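Glycerol dehydrogenase (PDB 1TA9) oxidises glycerol to dihydroxyacetone with NAD+ as the electron acceptor, probably using a zinc ion in catalysis, and so serves glycerol assimilation in fission yeast. Local coordinates at residues Asp182-Ser187 / Ala297-Ser302; Thr67-Tyr72 / Asn209-Asp214; Thr178-Ala183 / Val223-Ser228; Thr249-Gly254 / Leu304-Gly309; Ile150-Gly155 / Ile173-Thr178. One frame throughout, in Å; residues are numbered along the deposited sequence.

From the N terminus, contact 2 opens at Thr67-Tyr72 and closes at Asn209-Asp214, pairing two neighbouring strands of the parallel sheet. Contact 5 is nested wholly inside that loop and closes a beta-alpha-beta unit in the same sheet. Contacts 3 and 1 then start from one loop and share Asp182 and Ala183. Both cross contact 2: contact 3 closes on the start of helix 223-245, contact 1 on the middle of helix 289-307, tying the nucleotide-binding sheet to the helical part and the metal site. Contact 4 opens at Thr249-Gly254, inside the loop closed by contact 1, and crosses it by ending at Leu304-Gly309, farther along the same helix.

Contact 1. Residues Asp182-Ser187 / Ala297-Ser302; sequences DAATSS and ANTLMS. With K (potassium ion), chain J.
Asp182 points its side chain at helix 289-307, where its OD2 accepts a hydrogen bond of 2.5 Å from Ser302 OG through the anti lone pair, the one turned away from OD1. The same OD2 binds the potassium ion at 2.7 Å, so a single oxygen joins helix and metal; Asp232, Ser235 and Thr236 complete much of the ion's shell. With chi1 at 51°, CG lies between the backbone N and the carbonyl carbon, and CB is left against Asn298 O, 3.4 Å away. This is part of the metal-centred active site of the iron-containing alcohol dehydrogenase family, and Asp182 is probably also a substrate ligand. The helix is locally widened here into a pi-type turn, with Ser302 N bonded to Ala297 O. Ala183 O receives both N and OG of Ser186 from one face of its plane, closing a type I turn. Ala184 CB meets Thr299 CG2 at 4.0 Å. At Thr185 the CG2 methyl lies 3.7 Å from Thr299 O, while one water accepts from Thr185 N and donates to Thr299 O (2.7 Å) and, weakly, to Asp182 O.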
# COMPACT_ATOMS: atom_id res chain seq x y z
N ASP B 182 37.27 5.90 2.93
CA ASP B 182 36.85 6.17 4.31
C ASP B 182 37.95 5.84 5.31
O ASP B 182 37.68 5.53 6.47
CB ASP B 182 35.58 5.39 4.65
CG ASP B 182 35.69 3.91 4.32
OD1 ASP B 182 36.82 3.38 4.33
OD2 ASP B 182 34.64 3.26 4.07
N ALA B 183 39.21 5.91 4.87
CA ALA B 183 40.33 5.60 5.74
C ALA B 183 40.61 6.66 6.81
O ALA B 183 41.12 6.35 7.88
CB ALA B 183 41.59 5.38 4.90
N ALA B 184 40.26 7.90 6.51
CA ALA B 184 40.51 9.02 7.41
C ALA B 184 40.19 8.80 8.90
O ALA B 184 41.05 8.98 9.76
CB ALA B 184 39.78 10.27 6.90
N THR B 185 38.97 8.40 9.20
CA THR B 185 38.55 8.22 10.59
C THR B 185 38.96 6.92 11.28
O THR B 185 38.81 6.82 12.49
CB THR B 185 37.02 8.28 10.71
OG1 THR B 185 36.46 7.09 10.15
CG2 THR B 185 36.47 9.49 9.97
N SER B 186 39.46 5.95 10.52
CA SER B 186 39.78 4.65 11.11
C SER B 186 41.06 4.49 11.92
O SER B 186 42.02 5.26 11.79
CB SER B 186 39.76 3.58 10.02
OG SER B 186 40.93 3.65 9.23
N SER B 187 41.04 3.46 12.75
CA SER B 187 42.16 3.11 13.61
C SER B 187 43.02 2.09 12.88
O SER B 187 43.93 1.50 13.47
CB SER B 187 41.65 2.48 14.91
OG SER B 187 40.64 3.27 15.50
N ALA B 297 29.17 11.47 3.98
CA ALA B 297 28.89 10.05 3.79
C ALA B 297 30.16 9.27 3.47
O ALA B 297 30.39 8.18 4.01
CB ALA B 297 27.87 9.86 2.68
N ASN B 298 30.99 9.84 2.60
CA ASN B 298 32.24 9.19 2.20
C ASN B 298 33.27 9.12 3.31
O ASN B 298 34.10 8.21 3.34
CB ASN B 298 32.87 9.95 1.02
CG ASN B 298 32.18 9.68 -0.30
OD1 ASN B 298 31.13 9.03 -0.34
ND2 ASN B 298 32.77 10.18 -1.38
N THR B 299 33.23 10.09 4.22
CA THR B 299 34.22 10.16 5.29
C THR B 299 33.72 9.72 6.66
O THR B 299 34.16 8.69 7.18
CB THR B 299 34.77 11.59 5.39
OG1 THR B 299 34.94 12.12 4.07
CG2 THR B 299 36.12 11.59 6.09
N LEU B 300 32.83 10.50 7.26
CA LEU B 300 32.32 10.17 8.59
C LEU B 300 31.42 8.94 8.63
O LEU B 300 31.70 7.99 9.38
CB LEU B 300 31.56 11.36 9.17
CG LEU B 300 30.95 11.19 10.57
CD1 LEU B 300 32.05 10.99 11.61
CD2 LEU B 300 30.11 12.41 10.91
N MET B 301 30.35 8.94 7.85
CA MET B 301 29.41 7.81 7.86
C MET B 301 30.05 6.49 7.43
O MET B 301 29.95 5.48 8.13
CB MET B 301 28.20 8.12 6.98
CG MET B 301 27.38 9.31 7.45
SD MET B 301 26.00 9.59 6.33
CE MET B 301 26.26 11.33 5.85
N SER B 302 30.69 6.49 6.28
CA SER B 302 31.32 5.27 5.81
C SER B 302 32.39 4.82 6.80
O SER B 302 32.52 3.63 7.09
CB SER B 302 31.92 5.49 4.42
OG SER B 302 32.32 4.25 3.87
K K J . 33.82 0.99 2.94
O HOH W 1 36.77 8.04 7.11
O HOH W 2 33.04 -1.24 3.97

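Contact 2. Residues Thr67-Tyr72 / Asn209-Asp214; sequences TSPQKY and NLIFID
Lys71 and Tyr72 pair in parallel with Leu210 and Ile211 at one edge of the six-stranded parallel sheet that the chain forms in its nucleotide-binding domain; Thr67, Lys71 and Tyr72 also pair antiparallel with a strand of the second subunit, so the sheet runs on across the interface. The parallel register rests on Lys71, whose N donates to Asn209 O (3.0 Å) and whose O accepts from Ile211 N. Asn209 O takes a second, weak bond from Gln70 N. Beside this backbone pairing the side chains of Gln70 and Asn209 run side by side in the same direction, their amide planes 67° apart. Asn209 ND2 donates within its own amide plane to Gln70 OE1 at 2.9 Å, yet arrives 46° out of the Gln70 carbonyl plane. Both ends are held further, Gln70 OE1 by Trp89 and Asn209 OD1 by Ser172 N, which fixes the rotation of each amide. On the Lys71 side, Leu210 CD1 touches Lys71 CB at 3.6 Å, while Lys71 NZ leaves to bond Thr67 of the second subunit. On the other face Ile211 CD1 reaches Pro69 CB at 4.0 Å. Tyr72 has CG anti to its backbone N (chi1 170°), which brings the ring over toward the Asn209-Asp214 strand: CD2 meets Ile211 CG2 at 3.5 Å, and the hydroxyl OH, bonded to Gln74, passes 3.2 Å from Ile213 CD1.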
# COMPACT_ATOMS: atom_id res chain seq x y z
N THR B 67 33.44 2.75 18.59
CA THR B 67 34.69 3.49 18.58
C THR B 67 34.59 4.68 17.62
O THR B 67 33.91 4.60 16.59
CB THR B 67 35.85 2.55 18.17
OG1 THR B 67 37.11 3.21 18.36
CG2 THR B 67 35.71 2.11 16.73
N SER B 68 35.26 5.78 17.95
CA SER B 68 35.17 6.95 17.09
C SER B 68 36.25 8.00 17.32
O SER B 68 36.97 7.97 18.32
CB SER B 68 33.80 7.61 17.32
OG SER B 68 33.75 8.92 16.78
N PRO B 69 36.42 8.91 16.36
CA PRO B 69 37.42 9.97 16.53
C PRO B 69 36.73 10.88 17.54
O PRO B 69 35.50 10.81 17.70
CB PRO B 69 37.49 10.62 15.16
CG PRO B 69 37.13 9.49 14.22
CD PRO B 69 35.98 8.83 14.95
N GLN B 70 37.48 11.73 18.23
CA GLN B 70 36.87 12.63 19.19
C GLN B 70 36.07 13.73 18.50
O GLN B 70 35.03 14.17 19.01
CB GLN B 70 37.93 13.26 20.08
CG GLN B 70 38.67 12.26 20.94
CD GLN B 70 39.71 12.91 21.81
OE1 GLN B 70 40.76 13.35 21.33
NE2 GLN B 70 39.42 13.00 23.11
N LYS B 71 36.55 14.18 17.35
CA LYS B 71 35.88 15.24 16.60
C LYS B 71 36.02 15.04 15.10
O LYS B 71 37.03 14.54 14.61
CB LYS B 71 36.48 16.61 16.95
CG LYS B 71 36.38 17.02 18.42
CD LYS B 71 34.99 17.50 18.79
CE LYS B 71 35.02 18.11 20.19
NZ LYS B 71 33.66 18.46 20.69
N TYR B 72 34.97 15.43 14.37
CA TYR B 72 34.96 15.38 12.91
C TYR B 72 34.46 16.76 12.52
O TYR B 72 33.37 17.15 12.91
CB TYR B 72 34.01 14.30 12.39
CG TYR B 72 33.79 14.36 10.90
CD1 TYR B 72 32.79 15.15 10.35
CD2 TYR B 72 34.61 13.63 10.03
CE1 TYR B 72 32.59 15.22 8.97
CE2 TYR B 72 34.42 13.69 8.65
CZ TYR B 72 33.41 14.49 8.12
OH TYR B 72 33.23 14.54 6.76
N ASN B 209 42.34 11.50 16.60
CA ASN B 209 41.56 12.39 17.44
C ASN B 209 40.62 13.33 16.70
O ASN B 209 39.49 13.55 17.13
CB ASN B 209 42.50 13.16 18.36
CG ASN B 209 43.42 12.24 19.13
OD1 ASN B 209 44.37 11.68 18.58
ND2 ASN B 209 43.13 12.06 20.41
N LEU B 210 41.09 13.89 15.59
CA LEU B 210 40.28 14.81 14.80
C LEU B 210 40.43 14.57 13.31
O LEU B 210 41.54 14.41 12.82
CB LEU B 210 40.67 16.26 15.10
CG LEU B 210 40.17 17.35 14.13
CD1 LEU B 210 38.67 17.54 14.28
CD2 LEU B 210 40.90 18.66 14.42
N ILE B 211 39.30 14.52 12.61
CA ILE B 211 39.31 14.40 11.15
C ILE B 211 38.83 15.80 10.76
O ILE B 211 37.74 16.22 11.13
CB ILE B 211 38.34 13.32 10.64
CG1 ILE B 211 39.02 11.94 10.68
CG2 ILE B 211 37.99 13.59 9.19
CD1 ILE B 211 39.69 11.57 11.98
N PHE B 212 39.68 16.52 10.03
CA PHE B 212 39.43 17.91 9.65
C PHE B 212 39.40 18.02 8.13
O PHE B 212 40.41 17.77 7.47
CB PHE B 212 40.57 18.74 10.27
CG PHE B 212 40.37 20.23 10.19
CD1 PHE B 212 39.12 20.80 10.30
CD2 PHE B 212 41.48 21.07 10.08
CE1 PHE B 212 38.96 22.19 10.29
CE2 PHE B 212 41.34 22.45 10.07
CZ PHE B 212 40.08 23.01 10.18
N ILE B 213 38.25 18.40 7.59
CA ILE B 213 38.09 18.49 6.14
C ILE B 213 37.67 19.86 5.63
O ILE B 213 36.67 20.42 6.08
CB ILE B 213 37.02 17.49 5.64
CG1 ILE B 213 37.36 16.08 6.12
CG2 ILE B 213 36.93 17.52 4.11
CD1 ILE B 213 36.29 15.06 5.81
N ASP B 214 38.43 20.40 4.68
CA ASP B 214 38.11 21.68 4.08
C ASP B 214 37.46 21.33 2.74
O ASP B 214 38.13 20.86 1.82
CB ASP B 214 39.38 22.52 3.88
CG ASP B 214 39.09 23.91 3.33
OD1 ASP B 214 39.82 24.86 3.69
OD2 ASP B 214 38.15 24.06 2.52

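Contact 3. Residues Thr178-Ala183 / Val223-Ser228; sequences TASSDA and VRFLIS. With K (potassium ion), chain J.
Thr178 sets its methyl over one face of the Phe225 ring: CG2 is 4.2 Å from the ring centroid and 21° off the normal, a CH-pi contact displaced toward the rim. The threonine can do this because its OG1 takes the place between backbone N and carbonyl carbon, leaving CG2 anti to the carbonyl carbon; OG1 itself makes a weak hydrogen bond with Ser180 OG. Ser180 approaches the same ring differently, at its edge, with CB near the ring plane and 4.2 Å from Phe225 CD1. Its backbone is tighter against the helix, as Ser180 CA lies 3.2 Å from Phe225 O in a bent CA-H...O contact. Ala179 turns its methyl alongside Leu226, CB to CD1 at 4.2 Å, and its carbonyl accepts from Asn298. Ser228 brings CB to within 4.1 Å of Ser180 CB, and its OG is bonded to Gly334 N beyond the contact. A water donates to Ser180 O at 2.6 Å. Farther along, Ser181 OG accepts from Ala183 N at 3.3 Å, an ST turn that spans the potassium ligand Asp182. Met332 also touches Phe225. Thr178, Ala179 and Ser180 probably bind NAD+, and the arrangement is that of a cofactor-binding loop leaving a nucleotide-binding sheet and running across the start of helix 223-245 toward the metal site.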
# COMPACT_ATOMS: atom_id res chain seq x y z
N THR B 178 41.00 14.91 -0.33
CA THR B 178 40.08 14.36 -1.33
C THR B 178 39.16 13.46 -0.53
O THR B 178 39.49 13.07 0.59
CB THR B 178 40.79 13.50 -2.40
OG1 THR B 178 41.49 12.43 -1.75
CG2 THR B 178 41.77 14.34 -3.21
N ALA B 179 38.00 13.14 -1.08
CA ALA B 179 37.06 12.27 -0.38
C ALA B 179 36.98 10.97 -1.18
O ALA B 179 35.90 10.59 -1.63
CB ALA B 179 35.70 12.95 -0.29
N SER B 180 38.11 10.30 -1.33
CA SER B 180 38.18 9.08 -2.13
C SER B 180 38.12 7.73 -1.41
O SER B 180 38.09 6.69 -2.06
CB SER B 180 39.44 9.11 -3.00
OG SER B 180 40.60 9.22 -2.21
N SER B 181 38.11 7.74 -0.08
CA SER B 181 38.03 6.51 0.70
C SER B 181 37.60 6.89 2.11
O SER B 181 37.56 8.07 2.45
CB SER B 181 39.39 5.81 0.76
OG SER B 181 40.21 6.36 1.78
N ASP B 182 37.27 5.90 2.93
CA ASP B 182 36.85 6.17 4.31
C ASP B 182 37.95 5.84 5.31
O ASP B 182 37.68 5.53 6.47
CB ASP B 182 35.58 5.39 4.65
CG ASP B 182 35.69 3.91 4.32
OD1 ASP B 182 36.82 3.38 4.33
OD2 ASP B 182 34.64 3.26 4.07
N ALA B 183 39.21 5.91 4.87
CA ALA B 183 40.33 5.60 5.74
C ALA B 183 40.61 6.66 6.81
O ALA B 183 41.12 6.35 7.88
CB ALA B 183 41.59 5.38 4.90
N VAL B 223 36.78 15.14 -10.03
CA VAL B 223 35.63 14.37 -9.57
C VAL B 223 35.86 12.85 -9.54
O VAL B 223 35.12 12.12 -8.87
CB VAL B 223 34.37 14.71 -10.42
CG1 VAL B 223 34.54 14.20 -11.84
CG2 VAL B 223 33.12 14.13 -9.75
N ARG B 224 36.88 12.36 -10.23
CA ARG B 224 37.16 10.93 -10.19
C ARG B 224 37.43 10.52 -8.74
O ARG B 224 37.07 9.42 -8.31
CB ARG B 224 38.38 10.58 -11.06
CG ARG B 224 38.73 9.10 -11.06
CD ARG B 224 40.07 8.80 -11.72
NE ARG B 224 40.40 7.38 -11.61
CZ ARG B 224 41.59 6.84 -11.87
NH1 ARG B 224 42.59 7.61 -12.28
NH2 ARG B 224 41.77 5.54 -11.73
N PHE B 225 38.05 11.41 -7.97
CA PHE B 225 38.35 11.13 -6.56
C PHE B 225 37.08 10.94 -5.72
O PHE B 225 36.99 10.00 -4.92
CB PHE B 225 39.19 12.25 -5.96
CG PHE B 225 40.63 12.24 -6.40
CD1 PHE B 225 41.53 11.33 -5.84
CD2 PHE B 225 41.08 13.11 -7.38
CE1 PHE B 225 42.86 11.30 -6.26
CE2 PHE B 225 42.41 13.09 -7.81
CZ PHE B 225 43.30 12.18 -7.25
N LEU B 226 36.12 11.84 -5.89
CA LEU B 226 34.86 11.75 -5.15
C LEU B 226 34.15 10.45 -5.49
O LEU B 226 33.61 9.78 -4.61
CB LEU B 226 33.95 12.94 -5.49
CG LEU B 226 32.57 12.93 -4.80
CD1 LEU B 226 32.75 13.21 -3.32
CD2 LEU B 226 31.67 13.98 -5.43
N ILE B 227 34.15 10.11 -6.78
CA ILE B 227 33.49 8.90 -7.24
C ILE B 227 34.14 7.67 -6.62
O ILE B 227 33.45 6.71 -6.28
CB ILE B 227 33.53 8.82 -8.78
CG1 ILE B 227 32.63 9.92 -9.36
CG2 ILE B 227 33.06 7.45 -9.25
CD1 ILE B 227 32.73 10.12 -10.86
N SER B 228 35.46 7.69 -6.47
CA SER B 228 36.15 6.57 -5.86
C SER B 228 35.66 6.44 -4.41
O SER B 228 35.45 5.34 -3.91
CB SER B 228 37.66 6.81 -5.87
OG SER B 228 38.32 5.79 -5.16
K K J . 33.82 0.99 2.94
O HOH W 3 39.95 5.49 -3.36
O HOH W 2 33.04 -1.24 3.97

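Contact 4. Residues Thr249-Gly254 / Leu304-Gly309; sequences TSFAGG and LGFENG
The two phenylalanines that meet here, Phe251 and Phe306, both hold first torsions far from a staggered value, -99° and 99°. They lie where a type I beta turn, Ser250 to Gly253, meets the C-terminal part of helix 289-307 in the helical part of the enzyme. Phe251 CD2 comes to the edge of the Phe306 ring, near its plane, 4.2 Å from CE1, while Glu307 CB sits over the centre of one Phe306 face. Leu188, probably a cofactor contact, touches both side chains. Phe251 N donates to Gly309 O at 3.0 Å, tilted 33° from the carbonyl plane, and this is the hydrogen bond that joins the two backbones. Glu307 O is also near, 3.1 Å from Ala252 N, but the angle is too poor for a bond. Ala252 N gives its hydrogen instead to Ser250 OG at 3.0 Å, forming an ST turn. Putting an alanine at Ser250 would probably leave Ala252 N without that acceptor and make the turn less rigid where it meets Gly309. A water bridges the segments, donating to Phe251 O (2.8 Å) and to Glu307 OE1, whose carboxylate is further held by Ser187 and Asn207. Asn308 is gripped at both ends of its amide: OD1 accepts from Thr67 N and lies 3.9 Å from Ala252 CB, and ND2 joins Asn308 N in donating to Leu304 O.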
# COMPACT_ATOMS: atom_id res chain seq x y z
N THR B 249 32.56 -10.78 15.12
CA THR B 249 33.16 -9.67 15.86
C THR B 249 33.34 -8.47 14.95
O THR B 249 33.75 -8.61 13.80
CB THR B 249 34.52 -10.09 16.43
OG1 THR B 249 34.35 -11.21 17.31
CG2 THR B 249 35.15 -8.94 17.20
N SER B 250 33.02 -7.28 15.46
CA SER B 250 33.13 -6.06 14.68
C SER B 250 34.58 -5.60 14.57
O SER B 250 35.46 -6.13 15.24
CB SER B 250 32.32 -4.94 15.33
OG SER B 250 33.00 -4.45 16.48
N PHE B 251 34.81 -4.61 13.72
CA PHE B 251 36.16 -4.07 13.56
C PHE B 251 36.51 -3.17 14.74
O PHE B 251 37.59 -2.58 14.79
CB PHE B 251 36.28 -3.31 12.24
CG PHE B 251 36.92 -4.13 11.13
CD1 PHE B 251 36.44 -5.40 10.83
CD2 PHE B 251 38.00 -3.63 10.42
CE1 PHE B 251 37.04 -6.17 9.83
CE2 PHE B 251 38.61 -4.39 9.42
CZ PHE B 251 38.13 -5.66 9.13
N ALA B 252 35.57 -3.05 15.68
CA ALA B 252 35.77 -2.25 16.89
C ALA B 252 36.24 -3.20 17.99
O ALA B 252 36.63 -2.76 19.08
CB ALA B 252 34.48 -1.56 17.30
N GLY B 253 36.18 -4.50 17.71
CA GLY B 253 36.64 -5.49 18.67
C GLY B 253 35.61 -6.22 19.52
O GLY B 253 35.98 -6.99 20.40
N GLY B 254 34.32 -5.99 19.27
CA GLY B 254 33.31 -6.66 20.07
C GLY B 254 32.03 -6.89 19.29
O GLY B 254 32.04 -6.94 18.06
N LEU B 304 32.75 5.47 10.27
CA LEU B 304 32.20 4.91 11.50
C LEU B 304 31.34 3.69 11.21
O LEU B 304 31.28 2.76 12.02
CB LEU B 304 31.34 5.95 12.23
CG LEU B 304 32.04 7.19 12.78
CD1 LEU B 304 30.99 8.13 13.38
CD2 LEU B 304 33.07 6.78 13.83
N GLY B 305 30.69 3.70 10.05
CA GLY B 305 29.83 2.60 9.65
C GLY B 305 30.57 1.30 9.41
O GLY B 305 30.07 0.22 9.72
N PHE B 306 31.77 1.38 8.84
CA PHE B 306 32.54 0.16 8.58
C PHE B 306 33.33 -0.30 9.80
O PHE B 306 33.34 -1.49 10.12
CB PHE B 306 33.46 0.37 7.36
CG PHE B 306 34.89 0.68 7.70
CD1 PHE B 306 35.76 -0.31 8.15
CD2 PHE B 306 35.39 1.97 7.54
CE1 PHE B 306 37.09 -0.02 8.44
CE2 PHE B 306 36.72 2.27 7.83
CZ PHE B 306 37.57 1.27 8.28
N GLU B 307 33.98 0.62 10.51
CA GLU B 307 34.78 0.22 11.66
C GLU B 307 33.94 -0.32 12.82
O GLU B 307 34.38 -1.23 13.54
CB GLU B 307 35.65 1.39 12.14
CG GLU B 307 36.68 0.98 13.19
CD GLU B 307 37.70 2.07 13.50
OE1 GLU B 307 38.64 1.80 14.28
OE2 GLU B 307 37.57 3.20 12.98
N ASN B 308 32.75 0.23 13.01
CA ASN B 308 31.88 -0.23 14.08
C ASN B 308 31.05 -1.41 13.64
O ASN B 308 30.39 -2.07 14.46
CB ASN B 308 31.01 0.92 14.56
CG ASN B 308 31.81 1.90 15.40
OD1 ASN B 308 32.26 1.55 16.49
ND2 ASN B 308 32.01 3.10 14.89
N GLY B 309 31.09 -1.67 12.34
CA GLY B 309 30.41 -2.82 11.78
C GLY B 309 31.56 -3.73 11.42
O GLY B 309 32.17 -4.36 12.29
O HOH W 4 39.02 -0.34 15.51

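Contact 5. Residues Ile150-Gly155 / Ile173-Thr178; sequences IGVGGG and IICPTT
Strands 150-153 and 173-176 run parallel, their axes 8° apart and 4.8 Å at closest approach, with Gly151 N bonded to Ile173 O, Cys175 N to Gly151 O (2.8 Å) and Gly153 N to Cys175 O. The first two of these bonds point almost straight down their carbonyls. On one face, Ile150 and Ile173 lie side by side, CG1 of the former 4.1 Å from CB of the latter, and Ile150 CG2 also meets Cys175 SG at 3.9 Å. Val152, with CG1 anti to the backbone N (chi1 -170°), spreads its two methyls: CG1 reaches Thr177 CG2 at 3.8 Å, the side chains crossing at about a right angle, and CG2 packs on Cys175 CB. Helix 100-115 covers this face through Leu114, Val102 and Ile110. Cutting Val152 back to an alanine would probably open a gap beside Thr177 and Cys175 and leave the Thr177 methyl freer to shift. The strands belong to a beta-alpha-beta unit of the nucleotide-binding domain, joined by helix 155-167, whose Met158 and Ala161 pack on Ile174 across the opposite face. At the strand end comes a glycine run leading into that helix, where Gly155 probably contacts NAD+, as do Thr177 and Thr178. A side chain on Gly153 would be jammed against Val152 O at these backbone angles, and its bare CA lets Thr177 OG1 approach to 3.3 Å. Gly153 O accepts from Thr177 N, which lies well above the carbonyl plane, and from a water at 2.6 Å.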
# COMPACT_ATOMS: atom_id res chain seq x y z
N ILE B 150 49.91 16.49 12.65
CA ILE B 150 48.87 16.80 11.68
C ILE B 150 49.21 16.29 10.29
O ILE B 150 50.17 16.76 9.67
CB ILE B 150 48.63 18.32 11.59
CG1 ILE B 150 48.41 18.91 12.98
CG2 ILE B 150 47.43 18.61 10.70
CD1 ILE B 150 48.25 20.42 12.99
N GLY B 151 48.43 15.33 9.80
CA GLY B 151 48.66 14.78 8.48
C GLY B 151 47.68 15.38 7.49
O GLY B 151 46.47 15.31 7.69
N VAL B 152 48.20 15.98 6.42
CA VAL B 152 47.35 16.61 5.41
C VAL B 152 47.57 15.99 4.03
O VAL B 152 48.67 16.06 3.49
CB VAL B 152 47.64 18.13 5.32
CG1 VAL B 152 46.60 18.81 4.44
CG2 VAL B 152 47.67 18.74 6.71
N GLY B 153 46.53 15.39 3.46
CA GLY B 153 46.66 14.79 2.14
C GLY B 153 45.93 13.48 1.94
O GLY B 153 44.82 13.28 2.45
N GLY B 154 46.55 12.57 1.19
CA GLY B 154 45.94 11.28 0.92
C GLY B 154 46.28 10.18 1.91
O GLY B 154 46.93 10.42 2.93
N GLY B 155 45.82 8.97 1.60
CA GLY B 155 46.04 7.81 2.45
C GLY B 155 47.44 7.60 2.99
O GLY B 155 47.62 7.37 4.19
N ILE B 173 45.78 14.51 14.09
CA ILE B 173 44.77 15.28 13.38
C ILE B 173 44.95 14.91 11.90
O ILE B 173 46.01 15.15 11.31
CB ILE B 173 44.95 16.79 13.60
CG1 ILE B 173 44.71 17.12 15.08
CG2 ILE B 173 43.98 17.58 12.73
CD1 ILE B 173 44.74 18.60 15.42
N ILE B 174 43.91 14.32 11.33
CA ILE B 174 43.93 13.86 9.94
C ILE B 174 43.10 14.78 9.05
O ILE B 174 41.92 15.00 9.30
CB ILE B 174 43.38 12.42 9.86
CG1 ILE B 174 44.11 11.52 10.86
CG2 ILE B 174 43.52 11.88 8.45
CD1 ILE B 174 45.60 11.33 10.58
N CYS B 175 43.73 15.31 8.00
CA CYS B 175 43.06 16.22 7.09
C CYS B 175 43.07 15.72 5.65
O CYS B 175 43.98 16.03 4.88
CB CYS B 175 43.73 17.59 7.14
SG CYS B 175 44.08 18.17 8.81
N PRO B 176 42.05 14.94 5.27
CA PRO B 176 41.99 14.43 3.90
C PRO B 176 41.81 15.58 2.90
O PRO B 176 41.05 16.52 3.16
CB PRO B 176 40.80 13.48 3.94
CG PRO B 176 39.91 14.09 4.97
CD PRO B 176 40.89 14.49 6.06
N THR B 177 42.50 15.50 1.77
CA THR B 177 42.41 16.54 0.75
C THR B 177 41.54 16.12 -0.43
O THR B 177 41.36 16.86 -1.40
CB THR B 177 43.81 16.95 0.26
OG1 THR B 177 44.54 15.79 -0.14
CG2 THR B 177 44.56 17.66 1.39
N THR B 178 41.00 14.91 -0.33
CA THR B 178 40.08 14.36 -1.33
C THR B 178 39.16 13.46 -0.53
O THR B 178 39.49 13.07 0.59
CB THR B 178 40.79 13.50 -2.40
OG1 THR B 178 41.49 12.43 -1.75
CG2 THR B 178 41.77 14.34 -3.21
O HOH W 5 42.70 12.43 1.11